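Local coordinates for aminoglycoside N(3)-acetyltransferase III (Serratia marcescens, PDB 7LAO), which acetylates the 3-amino group of 2-deoxystreptamine antibiotics such as gentamicin, kanamycin and tobramycin with acetyl-CoA, and so confers resistance to them, at residues Trp63-Tyr68 / Arg84-Asp89; Thr187-Met192 / Trp201-Asp206; Thr56-Ala61 / Met122-Pro127. All blocks are in the same frame, centred on the assembly; numbering follows the deposited sequence.

Contact 1: Trp63-Tyr68 / Arg84-Asp89; sequences WDRSPY and RWPPFD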
loop_
_atom_site.group_PDB
_atom_site.type_symbol
_atom_site.label_atom_id
_atom_site.label_comp_id
_atom_site.label_asym_id
_atom_site.label_seq_id
_atom_site.Cartn_x
_atom_site.Cartn_y
_atom_site.Cartn_z
ATOM N N TRP A 63 -8.871 -5.408 2.251
ATOM C CA TRP A 63 -10.088 -6.203 2.127
ATOM C C TRP A 63 -11.273 -5.368 2.595
ATOM O O TRP A 63 -11.207 -4.761 3.668
ATOM C CB TRP A 63 -9.935 -7.481 2.971
ATOM C CG TRP A 63 -11.059 -8.518 2.888
ATOM C CD1 TRP A 63 -11.993 -8.654 1.908
ATOM C CD2 TRP A 63 -11.336 -9.535 3.856
ATOM N NE1 TRP A 63 -12.838 -9.719 2.194
ATOM C CE2 TRP A 63 -12.452 -10.274 3.388
ATOM C CE3 TRP A 63 -10.742 -9.904 5.071
ATOM C CZ2 TRP A 63 -12.988 -11.343 4.094
ATOM C CZ3 TRP A 63 -11.268 -10.975 5.769
ATOM C CH2 TRP A 63 -12.386 -11.683 5.279
ATOM N N ASP A 64 -12.368 -5.379 1.823
ATOM C CA ASP A 64 -13.551 -4.610 2.187
ATOM C C ASP A 64 -14.352 -5.222 3.336
ATOM O O ASP A 64 -15.292 -4.573 3.811
ATOM C CB ASP A 64 -14.452 -4.404 0.947
ATOM C CG ASP A 64 -15.040 -5.710 0.391
ATOM O OD1 ASP A 64 -16.174 -5.661 -0.119
ATOM O OD2 ASP A 64 -14.394 -6.782 0.463
ATOM N N ARG A 65 -14.003 -6.431 3.811
ATOM C CA ARG A 65 -14.666 -7.066 4.953
ATOM C C ARG A 65 -13.647 -7.539 5.994
ATOM O O ARG A 65 -13.808 -8.592 6.625
ATOM C CB ARG A 65 -15.546 -8.239 4.503
ATOM C CG ARG A 65 -16.738 -7.848 3.629
ATOM C CD ARG A 65 -17.708 -6.925 4.351
ATOM N NE ARG A 65 -17.717 -7.187 5.788
ATOM C CZ ARG A 65 -17.911 -6.263 6.726
ATOM N NH1 ARG A 65 -18.130 -4.995 6.390
ATOM N NH2 ARG A 65 -17.887 -6.616 8.005
ATOM N N SER A 66 -12.591 -6.785 6.192
ATOM C CA SER A 66 -11.611 -7.176 7.190
ATOM C C SER A 66 -12.179 -6.938 8.588
ATOM O O SER A 66 -12.833 -5.921 8.813
ATOM C CB SER A 66 -10.323 -6.396 6.988
ATOM O OG SER A 66 -9.532 -6.374 8.156
ATOM N N PRO A 67 -12.007 -7.890 9.533
ATOM C CA PRO A 67 -12.477 -7.685 10.916
ATOM C C PRO A 67 -11.407 -7.089 11.824
ATOM O O PRO A 67 -11.190 -7.552 12.951
ATOM C CB PRO A 67 -12.850 -9.115 11.348
ATOM C CG PRO A 67 -11.878 -9.956 10.633
ATOM C CD PRO A 67 -11.599 -9.283 9.305
ATOM N N TYR A 68 -10.729 -6.038 11.335
ATOM C CA TYR A 68 -9.623 -5.433 12.072
ATOM C C TYR A 68 -10.104 -4.780 13.364
ATOM O O TYR A 68 -9.596 -5.073 14.452
ATOM C CB TYR A 68 -8.903 -4.405 11.195
ATOM C CG TYR A 68 -7.802 -3.651 11.920
ATOM C CD1 TYR A 68 -6.544 -4.227 12.103
ATOM C CD2 TYR A 68 -8.020 -2.360 12.430
ATOM C CE1 TYR A 68 -5.520 -3.540 12.761
ATOM C CE2 TYR A 68 -7.005 -1.664 13.097
ATOM C CZ TYR A 68 -5.754 -2.254 13.252
ATOM O OH TYR A 68 -4.737 -1.583 13.915
ATOM N N ARG A 84 -20.202 -16.335 10.711
ATOM C CA ARG A 84 -20.399 -16.376 9.270
ATOM C C ARG A 84 -19.755 -15.187 8.571
ATOM O O ARG A 84 -20.217 -14.750 7.504
ATOM C CB ARG A 84 -21.873 -16.474 8.925
ATOM C CG ARG A 84 -22.057 -17.055 7.541
ATOM C CD ARG A 84 -22.568 -18.475 7.668
ATOM N NE ARG A 84 -23.822 -18.478 8.401
ATOM C CZ ARG A 84 -24.087 -19.282 9.424
ATOM N NH1 ARG A 84 -23.181 -20.166 9.827
ATOM N NH2 ARG A 84 -25.262 -19.206 10.035
ATOM N N TRP A 85 -18.702 -14.649 9.163
ATOM C CA TRP A 85 -17.875 -13.685 8.467
ATOM C C TRP A 85 -17.388 -14.285 7.153
ATOM O O TRP A 85 -16.870 -15.407 7.150
ATOM C CB TRP A 85 -16.684 -13.285 9.330
ATOM C CG TRP A 85 -16.169 -11.937 8.984
ATOM C CD1 TRP A 85 -15.382 -11.609 7.917
ATOM C CD2 TRP A 85 -16.401 -10.722 9.701
ATOM N NE1 TRP A 85 -15.105 -10.258 7.929
ATOM C CE2 TRP A 85 -15.724 -9.691 9.014
ATOM C CE3 TRP A 85 -17.111 -10.403 10.861
ATOM C CZ2 TRP A 85 -15.742 -8.367 9.447
ATOM C CZ3 TRP A 85 -17.129 -9.088 11.287
ATOM C CH2 TRP A 85 -16.449 -8.086 10.583
ATOM N N PRO A 86 -17.536 -13.584 6.031
ATOM C CA PRO A 86 -17.119 -14.136 4.732
ATOM C C PRO A 86 -15.642 -14.485 4.727
ATOM O O PRO A 86 -14.812 -13.722 5.242
ATOM C CB PRO A 86 -17.424 -12.998 3.744
ATOM C CG PRO A 86 -17.566 -11.785 4.583
ATOM C CD PRO A 86 -18.131 -12.246 5.887
ATOM N N PRO A 87 -15.280 -15.639 4.172
ATOM C CA PRO A 87 -13.865 -16.005 4.100
ATOM C C PRO A 87 -13.114 -15.119 3.123
ATOM O O PRO A 87 -13.665 -14.614 2.139
ATOM C CB PRO A 87 -13.894 -17.464 3.626
ATOM C CG PRO A 87 -15.308 -17.949 3.910
ATOM C CD PRO A 87 -16.165 -16.731 3.728
ATOM N N PHE A 88 -11.840 -14.910 3.418
ATOM C CA PHE A 88 -11.008 -14.086 2.552
ATOM C C PHE A 88 -10.541 -14.949 1.395
ATOM O O PHE A 88 -9.680 -15.818 1.557
ATOM C CB PHE A 88 -9.830 -13.502 3.314
ATOM C CG PHE A 88 -8.897 -12.724 2.449
ATOM C CD1 PHE A 88 -9.289 -11.521 1.902
ATOM C CD2 PHE A 88 -7.631 -13.211 2.164
ATOM C CE1 PHE A 88 -8.424 -10.806 1.103
ATOM C CE2 PHE A 88 -6.767 -12.491 1.369
ATOM C CZ PHE A 88 -7.164 -11.302 0.836
ATOM N N ASP A 89 -11.123 -14.729 0.225
ATOM C CA ASP A 89 -10.769 -15.487 -0.967
ATOM C C ASP A 89 -10.002 -14.569 -1.898
ATOM O O ASP A 89 -10.474 -13.473 -2.209
ATOM C CB ASP A 89 -12.010 -16.042 -1.667
ATOM C CG ASP A 89 -11.675 -16.787 -2.947
ATOM O OD1 ASP A 89 -10.679 -17.539 -2.973
ATOM O OD2 ASP A 89 -12.410 -16.615 -3.937
#
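Two aromatic side chains of residues 84-89 meet the indole of W63 edge first. F88 lies over one face, its ring edge turned to the five-membered ring with the planes at 62° and CD1 3.5 Å from W63 CD2, while F88 CB makes a CH-pi contact with the six-membered ring. The edge of W85 is turned to the face of that six-membered ring in an offset edge-to-face pair, planes at 70°. With CG anti to the backbone N (chi1 -175°), W63 points from 63-68 toward 84-89, and CH2 comes within 4.0 Å of W85 CD1. The result is an aromatic cluster within the long excursion between strand 56-60 and helix 102-108; neither piece is helix or strand, and the rings of W63, W85 and F88 hold them together.

One hydrogen bond crosses the interface, from the indole N-H of W85 to R65 O. The modelled NE1 to O distance of 2.5 Å is shorter than such bonds usually are, and its exact value is doubtful. Tryptophan suits this place because it adds a single donor to a broad apolar surface.

P67 and R65 also pack on W85. P67 CB sits over its six-membered ring, 3.8 Å from the centroid. R65 bends at chi2 and chi3, and its guanidinium comes in obliquely, its plane tilted from the indole, with NH2 3.1 Å from W85 CZ2. P86 CG rests against the R65 CB and CG methylenes, and P86 O lies at the edge of the W63 ring, buried without a polar partner.

Contact 2: Thr187-Met192 / Trp201-Asp206; sequences TYEMPM and WELAED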
loop_
_atom_site.group_PDB
_atom_site.type_symbol
_atom_site.label_atom_id
_atom_site.label_comp_id
_atom_site.label_asym_id
_atom_site.label_seq_id
_atom_site.Cartn_x
_atom_site.Cartn_y
_atom_site.Cartn_z
ATOM N N THR A 187 -3.028 -5.850 18.431
ATOM C CA THR A 187 -3.385 -7.245 18.204
ATOM C C THR A 187 -4.776 -7.330 17.604
ATOM O O THR A 187 -5.685 -6.599 18.005
ATOM C CB THR A 187 -3.352 -8.056 19.500
ATOM O OG1 THR A 187 -4.288 -7.519 20.449
ATOM C CG2 THR A 187 -1.993 -7.955 20.074
ATOM N N TYR A 188 -4.945 -8.242 16.657
ATOM C CA TYR A 188 -6.259 -8.503 16.092
ATOM C C TYR A 188 -6.283 -9.950 15.625
ATOM O O TYR A 188 -5.305 -10.689 15.789
ATOM C CB TYR A 188 -6.573 -7.519 14.961
ATOM C CG TYR A 188 -5.475 -7.448 13.931
ATOM C CD1 TYR A 188 -5.470 -8.306 12.843
ATOM C CD2 TYR A 188 -4.431 -6.531 14.057
ATOM C CE1 TYR A 188 -4.471 -8.255 11.900
ATOM C CE2 TYR A 188 -3.411 -6.480 13.114
ATOM C CZ TYR A 188 -3.441 -7.347 12.034
ATOM O OH TYR A 188 -2.452 -7.318 11.078
ATOM N N GLU A 189 -7.424 -10.363 15.073
ATOM C CA GLU A 189 -7.591 -11.727 14.578
ATOM C C GLU A 189 -8.117 -11.710 13.148
ATOM O O GLU A 189 -8.888 -10.827 12.764
ATOM C CB GLU A 189 -8.529 -12.562 15.466
ATOM C CG GLU A 189 -7.820 -13.254 16.637
ATOM C CD GLU A 189 -8.723 -14.209 17.431
ATOM O OE1 GLU A 189 -8.520 -14.328 18.662
ATOM O OE2 GLU A 189 -9.620 -14.852 16.832
ATOM N N MET A 190 -7.681 -12.698 12.355
ATOM C CA MET A 190 -8.043 -12.821 10.952
ATOM C C MET A 190 -8.391 -14.264 10.597
ATOM O O MET A 190 -7.712 -15.197 11.049
ATOM C CB MET A 190 -6.920 -12.350 10.018
ATOM C CG MET A 190 -6.394 -10.918 10.208
ATOM S SD MET A 190 -7.560 -9.595 9.785
ATOM C CE MET A 190 -8.133 -10.061 8.185
ATOM N N PRO A 191 -9.413 -14.471 9.751
ATOM C CA PRO A 191 -9.725 -15.814 9.242
ATOM C C PRO A 191 -8.693 -16.298 8.233
ATOM O O PRO A 191 -8.659 -15.836 7.086
ATOM C CB PRO A 191 -11.102 -15.616 8.592
ATOM C CG PRO A 191 -11.115 -14.188 8.169
ATOM C CD PRO A 191 -10.321 -13.443 9.202
ATOM N N MET A 192 -7.860 -17.257 8.649
ATOM C CA MET A 192 -6.873 -17.887 7.781
ATOM C C MET A 192 -7.456 -19.137 7.094
ATOM O O MET A 192 -8.612 -19.503 7.300
ATOM C CB MET A 192 -5.625 -18.250 8.582
ATOM C CG MET A 192 -4.815 -17.070 9.074
ATOM S SD MET A 192 -4.321 -15.920 7.763
ATOM C CE MET A 192 -5.514 -14.687 8.105
ATOM N N TRP A 201 -9.482 -19.006 12.716
ATOM C CA TRP A 201 -9.167 -17.653 13.148
ATOM C C TRP A 201 -7.867 -17.651 13.911
ATOM O O TRP A 201 -7.667 -18.424 14.853
ATOM C CB TRP A 201 -10.260 -17.040 14.008
ATOM C CG TRP A 201 -11.342 -16.619 13.160
ATOM C CD1 TRP A 201 -12.219 -17.436 12.527
ATOM C CD2 TRP A 201 -11.678 -15.280 12.774
ATOM N NE1 TRP A 201 -13.102 -16.698 11.789
ATOM C CE2 TRP A 201 -12.793 -15.369 11.923
ATOM C CE3 TRP A 201 -11.165 -14.015 13.084
ATOM C CZ2 TRP A 201 -13.398 -14.250 11.369
ATOM C CZ3 TRP A 201 -11.770 -12.905 12.530
ATOM C CH2 TRP A 201 -12.876 -13.030 11.684
ATOM N N GLU A 202 -6.976 -16.803 13.470
ATOM C CA GLU A 202 -5.650 -16.793 13.981
ATOM C C GLU A 202 -5.330 -15.383 14.339
ATOM O O GLU A 202 -5.893 -14.421 13.860
ATOM C CB GLU A 202 -4.669 -17.283 12.968
ATOM C CG GLU A 202 -3.543 -18.091 13.538
ATOM C CD GLU A 202 -2.798 -18.767 12.425
ATOM O OE1 GLU A 202 -1.913 -18.108 11.821
ATOM O OE2 GLU A 202 -3.124 -19.930 12.121
ATOM N N LEU A 203 -4.367 -15.273 15.139
ATOM C CA LEU A 203 -4.150 -14.035 15.797
ATOM C C LEU A 203 -2.892 -13.388 15.267
ATOM O O LEU A 203 -1.909 -14.074 14.962
ATOM C CB LEU A 203 -4.053 -14.232 17.312
ATOM C CG LEU A 203 -3.748 -12.980 18.139
ATOM C CD1 LEU A 203 -4.865 -11.959 17.997
ATOM C CD2 LEU A 203 -3.528 -13.342 19.600
ATOM N N ALA A 204 -2.918 -12.059 15.140
ATOM C CA ALA A 204 -1.735 -11.287 14.807
ATOM C C ALA A 204 -1.350 -10.335 15.933
ATOM O O ALA A 204 -2.202 -9.843 16.684
ATOM C CB ALA A 204 -1.955 -10.483 13.516
ATOM N N GLU A 205 -0.070 -9.966 15.908
ATOM C CA GLU A 205 0.549 -8.996 16.806
ATOM C C GLU A 205 1.465 -8.198 15.870
ATOM O O GLU A 205 2.393 -8.766 15.296
ATOM C CB GLU A 205 1.363 -9.695 17.891
ATOM C CG GLU A 205 2.519 -8.870 18.430
ATOM C CD GLU A 205 2.177 -8.166 19.729
ATOM O OE1 GLU A 205 3.010 -8.190 20.658
ATOM O OE2 GLU A 205 1.072 -7.589 19.819
ATOM N N ASP A 206 1.221 -6.897 15.706
ATOM C CA ASP A 206 2.014 -6.123 14.763
ATOM C C ASP A 206 2.076 -4.675 15.220
ATOM O O ASP A 206 1.386 -4.262 16.153
ATOM C CB ASP A 206 1.441 -6.234 13.342
ATOM C CG ASP A 206 2.524 -6.334 12.279
ATOM O OD1 ASP A 206 3.548 -5.627 12.425
ATOM O OD2 ASP A 206 2.362 -7.114 11.305
HETATM O O HOH W 1 0.170 -8.809 10.819
#
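Y188 and W201 owe their contacts to different first torsions. In Y188, CG stands between the backbone N and the carbonyl carbon (chi1 51°), and the phenol ring turns one face to A204 CB, which is 3.7 Å from Y188 CE1. Alanine fits here because its single methyl can settle on the ring as a CH-pi contact without pushing it aside. In W201, CG is anti to the carbonyl carbon (chi1 -77°), which lays the indole back across the partner strand. P191 runs beside it, pointing the same way, with CD over the six-membered ring, 3.6 Å from W201 CH2. Proline costs the pairing nothing, since P191 occupies a non-hydrogen-bonded position where no N-H is needed.

Backbone bonds fix the register. Y188 pairs with A204 and M190 with E202, each a hydrogen-bonded pair. M190 N gives its hydrogen to E202 O at 2.9 Å, and E202 N returns one to M190 O at 3.0 Å. Y188 N to A204 O is longer, at 3.2 Å.

On the face of T187, E189 and W201, the E189 chain crosses the indole at about a right angle, bringing OE2 to 3.6 Å from W201 CB; R83 meets W201 in a cation-pi contact and E189 in a weak, long ion pair. Beyond the Y188 ring, a water bridges Y188 OH and D206 OD2, lying 2.8 Å from OD2 and donating to it. D206 OD2 also accepts from A141 N, so its polar end ties the strand to a loop.

The whole is a two-stranded antiparallel beta hairpin, strands 185-192 and 200-207, forming a small sheet separate from the seven-stranded one.

Contact 3: Thr56-Ala61 / Met122-Pro127; sequences TLMGYA and MVAVGP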
loop_
_atom_site.group_PDB
_atom_site.type_symbol
_atom_site.label_atom_id
_atom_site.label_comp_id
_atom_site.label_asym_id
_atom_site.label_seq_id
_atom_site.Cartn_x
_atom_site.Cartn_y
_atom_site.Cartn_z
ATOM N N THR A 56 6.781 -4.121 -12.993
ATOM C CA THR A 56 5.809 -4.685 -12.076
ATOM C C THR A 56 5.007 -3.558 -11.435
ATOM O O THR A 56 5.550 -2.529 -11.051
ATOM C CB THR A 56 6.500 -5.539 -11.009
ATOM O OG1 THR A 56 7.073 -6.699 -11.631
ATOM C CG2 THR A 56 5.499 -6.038 -9.981
ATOM N N LEU A 57 3.693 -3.712 -11.375
ATOM C CA LEU A 57 2.870 -2.746 -10.674
ATOM C C LEU A 57 2.403 -3.377 -9.390
ATOM O O LEU A 57 2.134 -4.580 -9.342
ATOM C CB LEU A 57 1.617 -2.351 -11.503
ATOM C CG LEU A 57 1.863 -1.984 -12.963
ATOM C CD1 LEU A 57 0.533 -1.832 -13.758
ATOM C CD2 LEU A 57 2.735 -0.691 -12.958
ATOM N N MET A 58 2.183 -2.543 -8.392
ATOM C CA MET A 58 1.799 -3.048 -7.091
ATOM C C MET A 58 0.815 -2.113 -6.426
ATOM O O MET A 58 0.847 -0.884 -6.625
ATOM C CB MET A 58 3.033 -3.200 -6.212
ATOM C CG MET A 58 2.787 -3.825 -4.855
ATOM S SD MET A 58 4.416 -4.105 -4.016
ATOM C CE MET A 58 3.879 -4.547 -2.361
ATOM N N GLY A 59 -0.039 -2.681 -5.596
ATOM C CA GLY A 59 -1.050 -1.861 -4.951
ATOM C C GLY A 59 -1.404 -2.442 -3.607
ATOM O O GLY A 59 -1.263 -3.654 -3.373
ATOM N N TYR A 60 -1.920 -1.584 -2.731
ATOM C CA TYR A 60 -2.305 -1.978 -1.377
ATOM C C TYR A 60 -3.799 -2.253 -1.370
ATOM O O TYR A 60 -4.617 -1.338 -1.266
ATOM C CB TYR A 60 -1.909 -0.883 -0.399
ATOM C CG TYR A 60 -2.059 -1.131 1.066
ATOM C CD1 TYR A 60 -2.263 -2.416 1.598
ATOM C CD2 TYR A 60 -2.012 -0.058 1.940
ATOM C CE1 TYR A 60 -2.405 -2.601 2.976
ATOM C CE2 TYR A 60 -2.153 -0.222 3.304
ATOM C CZ TYR A 60 -2.334 -1.488 3.826
ATOM O OH TYR A 60 -2.478 -1.631 5.185
ATOM N N ALA A 61 -4.166 -3.539 -1.487
ATOM C CA ALA A 61 -5.567 -3.885 -1.742
ATOM C C ALA A 61 -6.363 -4.047 -0.451
ATOM O O ALA A 61 -7.509 -3.595 -0.356
ATOM C CB ALA A 61 -5.659 -5.174 -2.565
ATOM N N MET A 122 -1.881 -7.367 -0.525
ATOM C CA MET A 122 -1.246 -6.604 -1.590
ATOM C C MET A 122 -1.542 -7.263 -2.928
ATOM O O MET A 122 -1.674 -8.476 -2.999
ATOM C CB MET A 122 0.279 -6.549 -1.410
ATOM C CG MET A 122 0.702 -6.011 -0.081
ATOM S SD MET A 122 0.719 -4.192 -0.068
ATOM C CE MET A 122 1.098 -3.983 1.663
ATOM N N VAL A 123 -1.633 -6.457 -3.990
ATOM C CA VAL A 123 -1.815 -6.974 -5.340
ATOM C C VAL A 123 -0.558 -6.575 -6.091
ATOM O O VAL A 123 -0.031 -5.466 -5.883
ATOM C CB VAL A 123 -3.103 -6.436 -6.026
ATOM C CG1 VAL A 123 -3.135 -4.848 -6.022
ATOM C CG2 VAL A 123 -3.191 -6.907 -7.449
ATOM N N ALA A 124 -0.054 -7.473 -6.939
ATOM C CA ALA A 124 1.102 -7.192 -7.805
ATOM C C ALA A 124 0.954 -7.892 -9.155
ATOM O O ALA A 124 0.356 -8.978 -9.254
ATOM C CB ALA A 124 2.431 -7.615 -7.186
ATOM N N VAL A 125 1.544 -7.283 -10.187
ATOM C CA VAL A 125 1.354 -7.738 -11.571
ATOM C C VAL A 125 2.621 -7.468 -12.344
ATOM O O VAL A 125 3.005 -6.293 -12.492
ATOM C CB VAL A 125 0.216 -6.980 -12.294
ATOM C CG1 VAL A 125 -0.248 -7.804 -13.462
ATOM C CG2 VAL A 125 -0.879 -6.544 -11.358
ATOM N N GLY A 126 3.209 -8.523 -12.938
ATOM C CA GLY A 126 4.476 -8.400 -13.617
ATOM C C GLY A 126 5.467 -9.446 -13.110
ATOM O O GLY A 126 5.125 -10.281 -12.271
ATOM N N PRO A 127 6.705 -9.395 -13.598
ATOM C CA PRO A 127 7.689 -10.451 -13.222
ATOM C C PRO A 127 7.830 -10.652 -11.730
ATOM O O PRO A 127 8.180 -11.769 -11.311
ATOM C CB PRO A 127 9.012 -9.948 -13.832
ATOM C CG PRO A 127 8.591 -8.929 -14.930
ATOM C CD PRO A 127 7.286 -8.339 -14.448
#
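The Y60 ring meets the end of M122 obliquely, with M122 CE 3.7 Å from Y60 CD1, and F99 stacks on the same phenol from outside the two strands. Y60 OH makes a weak hydrogen bond to a bound buffer molecule, probably from crystallisation. M122 SD lies 4.8 Å from the ring centroid and 51° off the normal, a Met-aromatic contact made from the side of the CD1 atom. A bend at chi2 (-83°) turns M122 to the ring, and M58 CE touches the same sulfur at 3.9 Å. Methionine suits this site, since its flexible chain lets SD and CE both lie against the Y60 ring.

Between the strands run four backbone hydrogen bonds, two for L57 with V125 and two for G59 with V123. The shortest, G59 N to V123 O, measures 2.8 Å. G59 leaves room for its partner: V123 CG1 packs 3.8 Å from G59 CA, close against a residue with no side chain. At the end of the pairing, G126 takes a positive phi that glycine accommodates readily, and P127 turns the chain away with CD 3.3 Å from T56 OG1. That hydroxyl is hydrogen-bonded to L128 N, tying strand 56-60 to the turn after strand 122-125.

The pair lies inside the seven-stranded mixed sheet, strand 56-60 pairing on its other edge in parallel with strand 23-28, and strand 122-125 antiparallel with strand 113-114. L57 and V123 pack against helix 102-108, L57 also against helix 40-51, while M58 and A124, on the other face, meet helix 129-133.

Overall arrangement
From the N terminus, strand 56-60 opens contact 3, and its chain runs directly into 63-68, the first half of contact 1. Contact 1 closes at 84-89, so its short loop falls within the longer one that ends when strand 122-125 returns to the central sheet. Contact 2 follows in series and closes the short turn between strands 185-192 and 200-207. Although distant in sequence, contacts 1 and 2 touch: P67 packs on W201 and M190, and Y68 meets Y188, so the loop after strand 56-60 reaches the hairpin through these two residues. Contact 3 lies about 20 Å from contact 1, centre to centre, and does not touch contact 2.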